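Local coordinates for protein NEQ011 (Nanoarchaeum equitans Kin4-M, PDB 6GQ8) that acts as a superoxide reductase of the desulfoferrodoxin family, probably reducing superoxide anion at a single non-haem iron centre, at residues 9-14 with 101-106; 14-19 with 89-94; 32-37 with 74-79; 42-47 with 94-99. All coordinates share one frame; numbering follows the deposited sequence.

Contact 1: residues 9-14 with 101-106; sequences KHSPII and GLWKTE. With FE (Fe (III) ion), chain E.
His10 CB sits over one face of the Trp103 indole, 3.2 Å from the centroid of its five-membered ring and 9° off the ring normal, a CH-pi contact. The imidazole continues from there nearly parallel to the indole, but the rings are slid so far apart, with centroids at 4.7 Å, that they hardly overlap. At the indole edge, in its plane, lies a water held by Ser11 OG, itself hydrogen-bonded to Asn7 N, and by Lys104 O, 2.7 Å from the latter. With its CG anti to the carbonyl carbon (chi1 -64°), His10 carries its ring past the tryptophan to the iron, and NE2 binds the metal at 2.2 Å. Asn7 accepts a hydrogen bond from ND1, so the imidazole is fixed at both nitrogens while the indole backs it. An alanine in place of Trp103 is likely to leave the His10 methylene and ring without this flat support, freer to shift at the metal. Farther along, Thr105 OG1 gives a weak hydrogen bond to Pro12 O at 3.1 Å, the one direct hydrogen bond between the two segments. Pro12 CD packs 4.1 Å from Trp103 CB, and Ile14 CD1 comes within 3.5 Å of Thr105 O. The axes of strands 12-14 and 101-106 run 15° apart at 6.8 Å. The two belong to different sheets of a beta sandwich, as their backbone hydrogen bonds tell: Ile13 with Glu28 in strand 22-29, Trp103 and Thr105 with Ser95 and Ala93 in strand 89-97. Pro12 fills the interior against Ala93, Ile27 and Val29.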
# COMPACT_ATOMS: atom_id res chain seq x y z
N LYS A 9 -0.61 -23.73 -4.12
CA LYS A 9 -0.26 -23.00 -2.91
C LYS A 9 -0.08 -21.51 -3.14
O LYS A 9 -0.25 -20.72 -2.21
CB LYS A 9 1.02 -23.57 -2.29
CG LYS A 9 0.80 -24.82 -1.44
CD LYS A 9 2.09 -25.24 -0.76
CE LYS A 9 1.86 -26.37 0.22
NZ LYS A 9 3.11 -26.75 0.94
N HIS A 10 0.27 -21.09 -4.36
CA HIS A 10 0.67 -19.71 -4.62
C HIS A 10 -0.22 -18.97 -5.61
O HIS A 10 -0.23 -17.73 -5.58
CB HIS A 10 2.11 -19.66 -5.15
CG HIS A 10 3.13 -20.15 -4.17
ND1 HIS A 10 3.65 -21.43 -4.22
CD2 HIS A 10 3.75 -19.53 -3.14
CE1 HIS A 10 4.54 -21.58 -3.25
NE2 HIS A 10 4.62 -20.45 -2.57
N SER A 11 -0.96 -19.66 -6.47
CA SER A 11 -1.73 -18.97 -7.50
C SER A 11 -2.93 -18.25 -6.88
O SER A 11 -3.69 -18.86 -6.12
CB SER A 11 -2.22 -19.96 -8.57
OG SER A 11 -1.13 -20.44 -9.34
N PRO A 12 -3.12 -16.96 -7.17
CA PRO A 12 -4.30 -16.24 -6.66
C PRO A 12 -5.54 -16.60 -7.47
O PRO A 12 -5.69 -16.18 -8.62
CB PRO A 12 -3.91 -14.77 -6.83
CG PRO A 12 -2.94 -14.77 -7.97
CD PRO A 12 -2.20 -16.08 -7.90
N ILE A 13 -6.44 -17.36 -6.87
CA ILE A 13 -7.64 -17.83 -7.57
C ILE A 13 -8.68 -16.72 -7.56
O ILE A 13 -8.98 -16.14 -6.51
CB ILE A 13 -8.18 -19.11 -6.92
CG1 ILE A 13 -7.13 -20.22 -6.98
CG2 ILE A 13 -9.47 -19.55 -7.60
CD1 ILE A 13 -6.61 -20.49 -8.37
N ILE A 14 -9.25 -16.44 -8.73
CA ILE A 14 -10.23 -15.37 -8.90
C ILE A 14 -11.62 -15.99 -9.05
O ILE A 14 -11.80 -16.91 -9.85
CB ILE A 14 -9.90 -14.49 -10.11
CG1 ILE A 14 -8.48 -13.93 -10.01
CG2 ILE A 14 -10.91 -13.37 -10.25
CD1 ILE A 14 -7.96 -13.34 -11.30
N GLY A 101 8.34 -15.53 -4.62
CA GLY A 101 8.18 -14.55 -5.67
C GLY A 101 6.73 -14.22 -5.99
O GLY A 101 5.84 -14.31 -5.14
N LEU A 102 6.50 -13.84 -7.24
CA LEU A 102 5.23 -13.31 -7.70
C LEU A 102 4.52 -14.33 -8.59
O LEU A 102 5.15 -15.07 -9.35
CB LEU A 102 5.43 -12.01 -8.48
CG LEU A 102 6.03 -10.87 -7.67
CD1 LEU A 102 6.84 -9.93 -8.55
CD2 LEU A 102 4.93 -10.11 -6.96
N TRP A 103 3.19 -14.34 -8.49
CA TRP A 103 2.34 -15.28 -9.21
C TRP A 103 1.15 -14.54 -9.80
O TRP A 103 0.59 -13.65 -9.16
CB TRP A 103 1.86 -16.41 -8.30
CG TRP A 103 2.98 -17.19 -7.68
CD1 TRP A 103 3.73 -16.84 -6.59
CD2 TRP A 103 3.46 -18.47 -8.10
NE1 TRP A 103 4.65 -17.82 -6.32
CE2 TRP A 103 4.51 -18.83 -7.23
CE3 TRP A 103 3.12 -19.35 -9.13
CZ2 TRP A 103 5.21 -20.03 -7.36
CZ3 TRP A 103 3.81 -20.53 -9.26
CH2 TRP A 103 4.85 -20.86 -8.38
N LYS A 104 0.77 -14.91 -11.02
CA LYS A 104 -0.27 -14.23 -11.77
C LYS A 104 -1.38 -15.20 -12.16
O LYS A 104 -1.12 -16.37 -12.47
CB LYS A 104 0.29 -13.58 -13.04
CG LYS A 104 -0.72 -12.74 -13.81
CD LYS A 104 -0.11 -12.10 -15.05
CE LYS A 104 -0.08 -13.10 -16.20
NZ LYS A 104 0.18 -12.44 -17.52
N THR A 105 -2.62 -14.70 -12.15
CA THR A 105 -3.78 -15.43 -12.65
C THR A 105 -4.65 -14.46 -13.43
O THR A 105 -4.86 -13.32 -13.01
CB THR A 105 -4.58 -16.07 -11.51
OG1 THR A 105 -3.79 -17.07 -10.86
CG2 THR A 105 -5.87 -16.70 -12.03
N GLU A 106 -5.17 -14.92 -14.57
CA GLU A 106 -6.08 -14.14 -15.40
C GLU A 106 -7.42 -14.85 -15.48
O GLU A 106 -7.48 -16.09 -15.52
CB GLU A 106 -5.51 -13.93 -16.80
CG GLU A 106 -4.22 -13.13 -16.84
CD GLU A 106 -3.61 -13.04 -18.23
OE1 GLU A 106 -4.22 -13.57 -19.18
OE2 GLU A 106 -2.52 -12.45 -18.36
FE FE E . 5.54 -19.75 -0.66
O HOH W 1 -0.04 -18.36 -10.94

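Contact 2: residues 14-19 with 89-94; sequences IEIEKE and GKLIAI
Ile16 and Leu91 meet because each holds its first torsion with CG1 or CG anti to its own carbonyl carbon (chi1 -57° and -69°) and then extends, which sends the end methyls across the gap between the strands. They approach tip to tip: Ile16 CD1 lies 3.6 Å from Leu91 CD1, and Ile16 CG1 follows at 3.8 Å from the same methyl. Ile14, two residues earlier on the same face of its strand, works differently. Its CD1 settles on the small Ala93 CB at 3.7 Å, and its CG2 reaches the Leu91 CD1 branch only at 4.3 Å. Leu91 CD1 is therefore flanked by both isoleucines, more closely by Ile16. The contact is wholly apolar, and the buried surface is modest at 185 Å². The segment axes stay 9.0 Å apart and their directions differ by 139°, values expected of strands facing each other across a sandwich rather than paired within a sheet. Within this chain, strand 12-19 is an outer strand of its three-stranded sheet; on its far face, Glu15 points away and forms a salt bridge with Lys31. From the adjoining strand 22-29, Ile25 packs on both Ile14 and Leu91, and Tyr23 touches Ile16. Phe50 of strand 43-52 adds to the cover of Leu91, while Lys107 of strand 101-108 lies against both isoleucines and Leu109 against Ile16 and Leu91, completing this end of the core.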
# COMPACT_ATOMS: atom_id res chain seq x y z
N ILE A 14 -9.25 -16.44 -8.73
CA ILE A 14 -10.23 -15.37 -8.90
C ILE A 14 -11.62 -15.99 -9.05
O ILE A 14 -11.80 -16.91 -9.85
CB ILE A 14 -9.90 -14.49 -10.11
CG1 ILE A 14 -8.48 -13.93 -10.01
CG2 ILE A 14 -10.91 -13.37 -10.25
CD1 ILE A 14 -7.96 -13.34 -11.30
N GLU A 15 -12.58 -15.47 -8.29
CA GLU A 15 -13.99 -15.79 -8.48
C GLU A 15 -14.78 -14.50 -8.68
O GLU A 15 -14.52 -13.50 -8.02
CB GLU A 15 -14.58 -16.57 -7.30
CG GLU A 15 -14.02 -17.97 -7.15
CD GLU A 15 -14.74 -18.77 -6.08
OE1 GLU A 15 -15.59 -18.18 -5.37
OE2 GLU A 15 -14.49 -19.99 -5.97
N ILE A 16 -15.75 -14.54 -9.59
CA ILE A 16 -16.50 -13.37 -10.00
C ILE A 16 -17.99 -13.64 -9.83
O ILE A 16 -18.49 -14.67 -10.30
CB ILE A 16 -16.20 -12.98 -11.46
CG1 ILE A 16 -14.70 -12.74 -11.66
CG2 ILE A 16 -16.99 -11.74 -11.86
CD1 ILE A 16 -14.29 -12.63 -13.11
N GLU A 17 -18.69 -12.74 -9.14
CA GLU A 17 -20.14 -12.76 -9.05
C GLU A 17 -20.67 -11.38 -9.36
O GLU A 17 -20.21 -10.39 -8.79
CB GLU A 17 -20.65 -13.22 -7.68
CG GLU A 17 -20.13 -14.57 -7.22
CD GLU A 17 -20.77 -15.03 -5.92
OE1 GLU A 17 -21.75 -14.39 -5.48
OE2 GLU A 17 -20.32 -16.05 -5.36
N LYS A 18 -21.65 -11.31 -10.26
CA LYS A 18 -22.25 -10.05 -10.67
C LYS A 18 -23.41 -9.73 -9.73
O LYS A 18 -24.37 -10.50 -9.64
CB LYS A 18 -22.73 -10.12 -12.12
CG LYS A 18 -23.18 -8.80 -12.73
CD LYS A 18 -22.02 -7.85 -12.91
CE LYS A 18 -22.48 -6.51 -13.47
NZ LYS A 18 -23.29 -6.69 -14.70
N GLU A 19 -23.30 -8.61 -9.02
CA GLU A 19 -24.33 -8.16 -8.08
C GLU A 19 -24.78 -6.76 -8.49
O GLU A 19 -24.15 -5.76 -8.11
CB GLU A 19 -23.80 -8.18 -6.65
CG GLU A 19 -23.47 -9.58 -6.15
CD GLU A 19 -23.04 -9.60 -4.70
OE1 GLU A 19 -23.24 -10.64 -4.04
OE2 GLU A 19 -22.53 -8.57 -4.21
N GLY A 89 -13.34 -7.95 -20.93
CA GLY A 89 -11.91 -8.00 -20.72
C GLY A 89 -11.57 -9.14 -19.78
O GLY A 89 -12.35 -10.07 -19.62
N LYS A 90 -10.40 -9.04 -19.16
CA LYS A 90 -9.96 -10.06 -18.21
C LYS A 90 -9.45 -9.40 -16.94
O LYS A 90 -8.81 -8.35 -16.97
CB LYS A 90 -8.86 -10.95 -18.82
CG LYS A 90 -7.61 -10.21 -19.25
CD LYS A 90 -6.64 -11.16 -19.93
CE LYS A 90 -5.37 -10.46 -20.37
NZ LYS A 90 -4.42 -11.40 -21.02
N LEU A 91 -9.75 -10.04 -15.81
CA LEU A 91 -9.19 -9.65 -14.53
C LEU A 91 -7.83 -10.30 -14.34
O LEU A 91 -7.61 -11.44 -14.76
CB LEU A 91 -10.13 -10.04 -13.38
CG LEU A 91 -11.44 -9.27 -13.31
CD1 LEU A 91 -12.32 -9.80 -12.19
CD2 LEU A 91 -11.16 -7.79 -13.09
N ILE A 92 -6.92 -9.57 -13.70
CA ILE A 92 -5.56 -10.04 -13.49
C ILE A 92 -5.24 -9.89 -12.01
O ILE A 92 -5.32 -8.78 -11.47
CB ILE A 92 -4.54 -9.28 -14.35
CG1 ILE A 92 -4.90 -9.40 -15.84
CG2 ILE A 92 -3.14 -9.81 -14.10
CD1 ILE A 92 -4.07 -8.52 -16.75
N ALA A 93 -4.90 -11.00 -11.36
CA ALA A 93 -4.50 -10.99 -9.96
C ALA A 93 -3.02 -11.32 -9.87
O ALA A 93 -2.56 -12.28 -10.50
CB ALA A 93 -5.32 -12.00 -9.15
N ILE A 94 -2.29 -10.53 -9.10
CA ILE A 94 -0.87 -10.73 -8.86
C ILE A 94 -0.68 -10.82 -7.36
O ILE A 94 -1.06 -9.90 -6.62
CB ILE A 94 -0.03 -9.60 -9.45
CG1 ILE A 94 -0.20 -9.54 -10.97
CG2 ILE A 94 1.44 -9.76 -9.08
CD1 ILE A 94 0.67 -8.49 -11.65

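Contact 3: residues 32-37 with 74-79. With FE (Fe (III) ion), chain E.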
# COMPACT_ATOMS: atom_id res chain seq x y z
N GLU A 32 -7.21 -24.47 -2.16
CA GLU A 32 -7.32 -25.91 -1.94
C GLU A 32 -6.20 -26.48 -1.08
O GLU A 32 -6.43 -27.46 -0.36
CB GLU A 32 -7.37 -26.66 -3.28
CG GLU A 32 -6.09 -26.61 -4.11
CD GLU A 32 -6.14 -27.57 -5.28
OE1 GLU A 32 -7.26 -27.91 -5.72
OE2 GLU A 32 -5.07 -27.92 -5.82
N VAL A 33 -5.01 -25.89 -1.14
CA VAL A 33 -3.91 -26.27 -0.27
C VAL A 33 -3.44 -25.00 0.42
O VAL A 33 -2.89 -24.10 -0.24
CB VAL A 33 -2.76 -26.95 -1.03
CG1 VAL A 33 -1.65 -27.34 -0.08
CG2 VAL A 33 -3.28 -28.16 -1.80
N LYS A 34 -3.66 -24.91 1.72
CA LYS A 34 -3.36 -23.69 2.46
C LYS A 34 -1.87 -23.39 2.42
O LYS A 34 -1.04 -24.28 2.67
CB LYS A 34 -3.85 -23.81 3.90
CG LYS A 34 -5.22 -23.17 4.14
CD LYS A 34 -5.70 -23.37 5.57
CE LYS A 34 -4.77 -22.68 6.56
NZ LYS A 34 -4.81 -21.20 6.42
N HIS A 35 -1.52 -22.15 2.10
CA HIS A 35 -0.13 -21.72 2.13
C HIS A 35 0.26 -21.38 3.56
O HIS A 35 -0.55 -20.85 4.32
CB HIS A 35 0.06 -20.51 1.22
CG HIS A 35 1.49 -20.09 1.05
ND1 HIS A 35 2.12 -19.22 1.91
CD2 HIS A 35 2.40 -20.40 0.09
CE1 HIS A 35 3.36 -19.02 1.50
NE2 HIS A 35 3.56 -19.73 0.40
N PRO A 36 1.50 -21.68 3.96
CA PRO A 36 1.95 -21.29 5.31
C PRO A 36 1.79 -19.79 5.53
O PRO A 36 1.91 -18.99 4.61
CB PRO A 36 3.42 -21.71 5.33
CG PRO A 36 3.50 -22.83 4.34
CD PRO A 36 2.50 -22.50 3.26
N ASN A 37 1.50 -19.43 6.79
CA ASN A 37 1.35 -18.02 7.19
C ASN A 37 2.24 -17.81 8.40
O ASN A 37 1.78 -17.85 9.55
CB ASN A 37 -0.11 -17.68 7.48
CG ASN A 37 -0.36 -16.18 7.49
OD1 ASN A 37 0.56 -15.38 7.65
ND2 ASN A 37 -1.62 -15.79 7.31
N TYR A 74 -3.32 -13.47 12.60
CA TYR A 74 -2.95 -13.90 11.26
C TYR A 74 -3.98 -13.40 10.27
O TYR A 74 -5.17 -13.71 10.41
CB TYR A 74 -2.85 -15.42 11.18
CG TYR A 74 -1.81 -16.02 12.09
CD1 TYR A 74 -0.53 -16.28 11.64
CD2 TYR A 74 -2.13 -16.34 13.41
CE1 TYR A 74 0.42 -16.84 12.48
CE2 TYR A 74 -1.18 -16.90 14.26
CZ TYR A 74 0.09 -17.14 13.78
OH TYR A 74 1.03 -17.69 14.61
N THR A 75 -3.53 -12.68 9.24
CA THR A 75 -4.40 -12.28 8.15
C THR A 75 -4.35 -13.34 7.05
O THR A 75 -3.28 -13.63 6.51
CB THR A 75 -4.00 -10.92 7.57
OG1 THR A 75 -3.84 -9.98 8.63
CG2 THR A 75 -5.10 -10.42 6.63
N GLU A 76 -5.51 -13.93 6.75
CA GLU A 76 -5.59 -14.94 5.71
C GLU A 76 -5.46 -14.30 4.33
O GLU A 76 -5.96 -13.19 4.11
CB GLU A 76 -6.91 -15.70 5.79
CG GLU A 76 -6.96 -16.75 6.86
CD GLU A 76 -5.96 -17.87 6.61
OE1 GLU A 76 -6.24 -18.71 5.73
OE2 GLU A 76 -4.91 -17.89 7.28
N PRO A 77 -4.79 -14.96 3.39
CA PRO A 77 -4.65 -14.41 2.03
C PRO A 77 -5.93 -14.59 1.21
O PRO A 77 -5.97 -15.32 0.21
CB PRO A 77 -3.48 -15.22 1.47
CG PRO A 77 -3.56 -16.52 2.17
CD PRO A 77 -4.04 -16.22 3.56
N LYS A 78 -7.00 -13.95 1.66
CA LYS A 78 -8.30 -14.00 0.99
C LYS A 78 -8.98 -12.64 1.15
O LYS A 78 -9.00 -12.09 2.25
CB LYS A 78 -9.19 -15.11 1.57
CG LYS A 78 -10.60 -15.12 1.01
CD LYS A 78 -11.44 -16.23 1.62
CE LYS A 78 -12.84 -16.25 1.02
NZ LYS A 78 -13.65 -17.40 1.50
N ALA A 79 -9.53 -12.12 0.06
CA ALA A 79 -10.18 -10.82 0.11
C ALA A 79 -11.29 -10.76 -0.92
O ALA A 79 -11.22 -11.41 -1.97
CB ALA A 79 -9.18 -9.68 -0.14
FE FE E . 5.54 -19.75 -0.66
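Asn37 ND2 donates to Thr75 O at 2.8 Å, binding the iron-ligand loop of this immunoglobulin-like beta sandwich to strand 74-84. The bond is bent, with an N-H...O angle of 137°, and the donor stands well above the carbonyl plane instead of on a lone pair, although the oxygen lies close to the plane of the amide. Asn37 CG is anti to the backbone N (chi1 -163°), which brings the amide to the strand; OD1 is bonded to His68, so both ends of the group are gripped. A leucine in place of Asn37 would probably leave Thr75 O and His68 without their side-chain mates and set this part of the loop free to move. Near the surface, Lys34 bends through its last two torsions and crosses Glu76 at about a right angle, making a salt bridge from NZ to OE1 at 3.0 Å whose hydrogen bond is weak. Packing follows around these polar links. The Tyr74 ring turns its edge to the Asn37 backbone, with CE1 3.4 Å from Asn37 O, and its plane stands 78° from the amide. Tyr74 and Thr75 also pair with a strand of the third subunit, so the loop is attached close to an interface. At Pro77, the centre of an inverse gamma turn, the chain turns a corner, and strand 78-79 runs on beside strand 22-29, where the Ala79 backbone bonds to Ile27. Within the loop, His35 ND1 gives its hydrogen to a lone pair of Pro36 O at 2.7 Å, orienting the ring whose NE2 binds the iron at 2.2 Å.

Contact 4: residues 42-47 with 94-99. With FE (Fe (III) ion), chain E.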
# COMPACT_ATOMS: atom_id res chain seq x y z
N HIS A 42 5.05 -16.09 4.01
CA HIS A 42 3.63 -15.79 3.98
C HIS A 42 3.27 -15.09 2.68
O HIS A 42 4.13 -14.55 1.98
CB HIS A 42 3.21 -14.92 5.18
CG HIS A 42 3.98 -13.64 5.29
ND1 HIS A 42 4.99 -13.45 6.21
CD2 HIS A 42 3.88 -12.48 4.60
CE1 HIS A 42 5.47 -12.23 6.08
NE2 HIS A 42 4.82 -11.61 5.11
N ILE A 43 1.98 -15.11 2.37
CA ILE A 43 1.45 -14.33 1.26
C ILE A 43 1.21 -12.92 1.76
O ILE A 43 0.41 -12.70 2.68
CB ILE A 43 0.15 -14.95 0.71
CG1 ILE A 43 0.35 -16.43 0.36
CG2 ILE A 43 -0.34 -14.16 -0.50
CD1 ILE A 43 1.37 -16.68 -0.73
N GLN A 44 1.92 -11.95 1.18
CA GLN A 44 1.93 -10.60 1.72
C GLN A 44 0.84 -9.72 1.13
O GLN A 44 0.22 -8.94 1.86
CB GLN A 44 3.30 -9.96 1.50
CG GLN A 44 3.59 -8.76 2.39
CD GLN A 44 5.03 -8.30 2.29
OE1 GLN A 44 5.41 -7.61 1.35
NE2 GLN A 44 5.85 -8.70 3.26
N TRP A 45 0.59 -9.81 -0.17
CA TRP A 45 -0.36 -8.90 -0.80
C TRP A 45 -0.85 -9.48 -2.12
O TRP A 45 -0.27 -10.43 -2.66
CB TRP A 45 0.26 -7.51 -1.02
CG TRP A 45 1.56 -7.51 -1.77
CD1 TRP A 45 2.82 -7.44 -1.24
CD2 TRP A 45 1.73 -7.55 -3.19
NE1 TRP A 45 3.76 -7.45 -2.24
CE2 TRP A 45 3.12 -7.51 -3.45
CE3 TRP A 45 0.85 -7.61 -4.28
CZ2 TRP A 45 3.64 -7.54 -4.74
CZ3 TRP A 45 1.37 -7.64 -5.56
CH2 TRP A 45 2.75 -7.60 -5.78
N VAL A 46 -1.93 -8.90 -2.62
CA VAL A 46 -2.47 -9.21 -3.94
C VAL A 46 -2.87 -7.91 -4.62
O VAL A 46 -3.52 -7.06 -4.01
CB VAL A 46 -3.66 -10.19 -3.86
CG1 VAL A 46 -4.68 -9.71 -2.84
CG2 VAL A 46 -4.31 -10.35 -5.23
N ASP A 47 -2.46 -7.75 -5.88
CA ASP A 47 -2.92 -6.65 -6.72
C ASP A 47 -3.94 -7.19 -7.72
O ASP A 47 -3.75 -8.26 -8.29
CB ASP A 47 -1.75 -6.00 -7.47
CG ASP A 47 -1.04 -4.94 -6.66
OD1 ASP A 47 -1.70 -4.28 -5.83
OD2 ASP A 47 0.18 -4.75 -6.86
N ILE A 94 -2.29 -10.53 -9.10
CA ILE A 94 -0.87 -10.73 -8.86
C ILE A 94 -0.68 -10.82 -7.36
O ILE A 94 -1.06 -9.90 -6.62
CB ILE A 94 -0.03 -9.60 -9.45
CG1 ILE A 94 -0.20 -9.54 -10.97
CG2 ILE A 94 1.44 -9.76 -9.08
CD1 ILE A 94 0.67 -8.49 -11.65
N SER A 95 -0.09 -11.92 -6.90
CA SER A 95 0.14 -12.15 -5.48
C SER A 95 1.63 -12.35 -5.24
O SER A 95 2.37 -12.78 -6.13
CB SER A 95 -0.64 -13.37 -4.98
OG SER A 95 -0.23 -14.54 -5.66
N TYR A 96 2.07 -12.05 -4.02
CA TYR A 96 3.48 -12.10 -3.66
C TYR A 96 3.67 -12.97 -2.43
O TYR A 96 3.01 -12.77 -1.41
CB TYR A 96 4.03 -10.70 -3.39
CG TYR A 96 5.45 -10.69 -2.85
CD1 TYR A 96 6.52 -11.02 -3.67
CD2 TYR A 96 5.71 -10.34 -1.53
CE1 TYR A 96 7.82 -11.01 -3.18
CE2 TYR A 96 7.00 -10.33 -1.04
CZ TYR A 96 8.05 -10.67 -1.87
OH TYR A 96 9.35 -10.66 -1.39
N CYS A 97 4.58 -13.93 -2.54
CA CYS A 97 5.03 -14.74 -1.42
C CYS A 97 6.44 -14.32 -1.05
O CYS A 97 7.28 -14.08 -1.92
CB CYS A 97 4.99 -16.23 -1.76
SG CYS A 97 5.82 -17.29 -0.55
N THR A 98 6.70 -14.21 0.26
CA THR A 98 7.98 -13.69 0.72
C THR A 98 9.16 -14.59 0.39
O THR A 98 10.31 -14.16 0.53
CB THR A 98 7.93 -13.43 2.23
OG1 THR A 98 7.58 -14.64 2.91
CG2 THR A 98 6.92 -12.35 2.56
N LEU A 99 8.92 -15.83 -0.03
CA LEU A 99 9.99 -16.74 -0.41
C LEU A 99 9.95 -17.17 -1.87
O LEU A 99 11.01 -17.43 -2.45
CB LEU A 99 9.97 -18.00 0.46
CG LEU A 99 10.35 -17.85 1.94
CD1 LEU A 99 10.43 -19.21 2.61
CD2 LEU A 99 11.66 -17.11 2.08
FE FE E . 5.54 -19.75 -0.66
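Tyr96 leaves its strand with CG anti to the backbone N (chi1 173°), its CB over one face of the Trp45 indole, 3.3 Å from Trp45 CE2. CG lies 3.7 Å from Trp45 NE1; farther out, CD2 meets Gln44 CB at the ring edge, and CE2 passes 4.0 Å from Gln44 OE1, which is bonded to Lys66 NZ of the fourth subunit. At the tip, OH bonds to the backbone N of His59 of the second subunit, whose ND1 also pairs with Trp45 NE1. Tyr96 thus faces both Gln44 and Trp45, a beta bulge between the antiparallel pairs Ile43-Cys97 and Val46-Ser95. Gln44 N reaches Tyr96 O at 2.9 Å, while Trp45 N is buried without a partner. At the loop end, His42 N and O are held by Thr98 OG1 and N, and Thr98 CG2 lies over a face of the His42 ring. These bonds fix the strand end carrying Cys97, whose SG binds the iron at 2.5 Å and whose CB packs 3.8 Å from Ile43 CD1. Leu99 N gives that sulfur a straight hydrogen bond (3.5 Å from N to SG, 168°); such a bond probably moderates how strongly the thiolate donates to the metal.

From the N terminus, contact 1 closes the widest loop, bringing 9-14 back to the last strand and enclosing the other three. Contact 2 begins where it leaves off, at the shared Ile14, and closes a shorter loop at 89-94. Inside that lies contact 3, between the loop 32-37 and strand 74-84. Contact 4 starts within contact 3 and ends beyond it, so the two cross; it also crosses contact 2, sharing Ile94. Contacts 1 and 2 bridge the two sheets of the sandwich, contact 4 joins neighbours within the mixed sheet, and contact 3 fastens a loop. Contacts 1, 3 and 4 converge on the iron through His10, His35 and Cys97, with His41 and His100 completing the site.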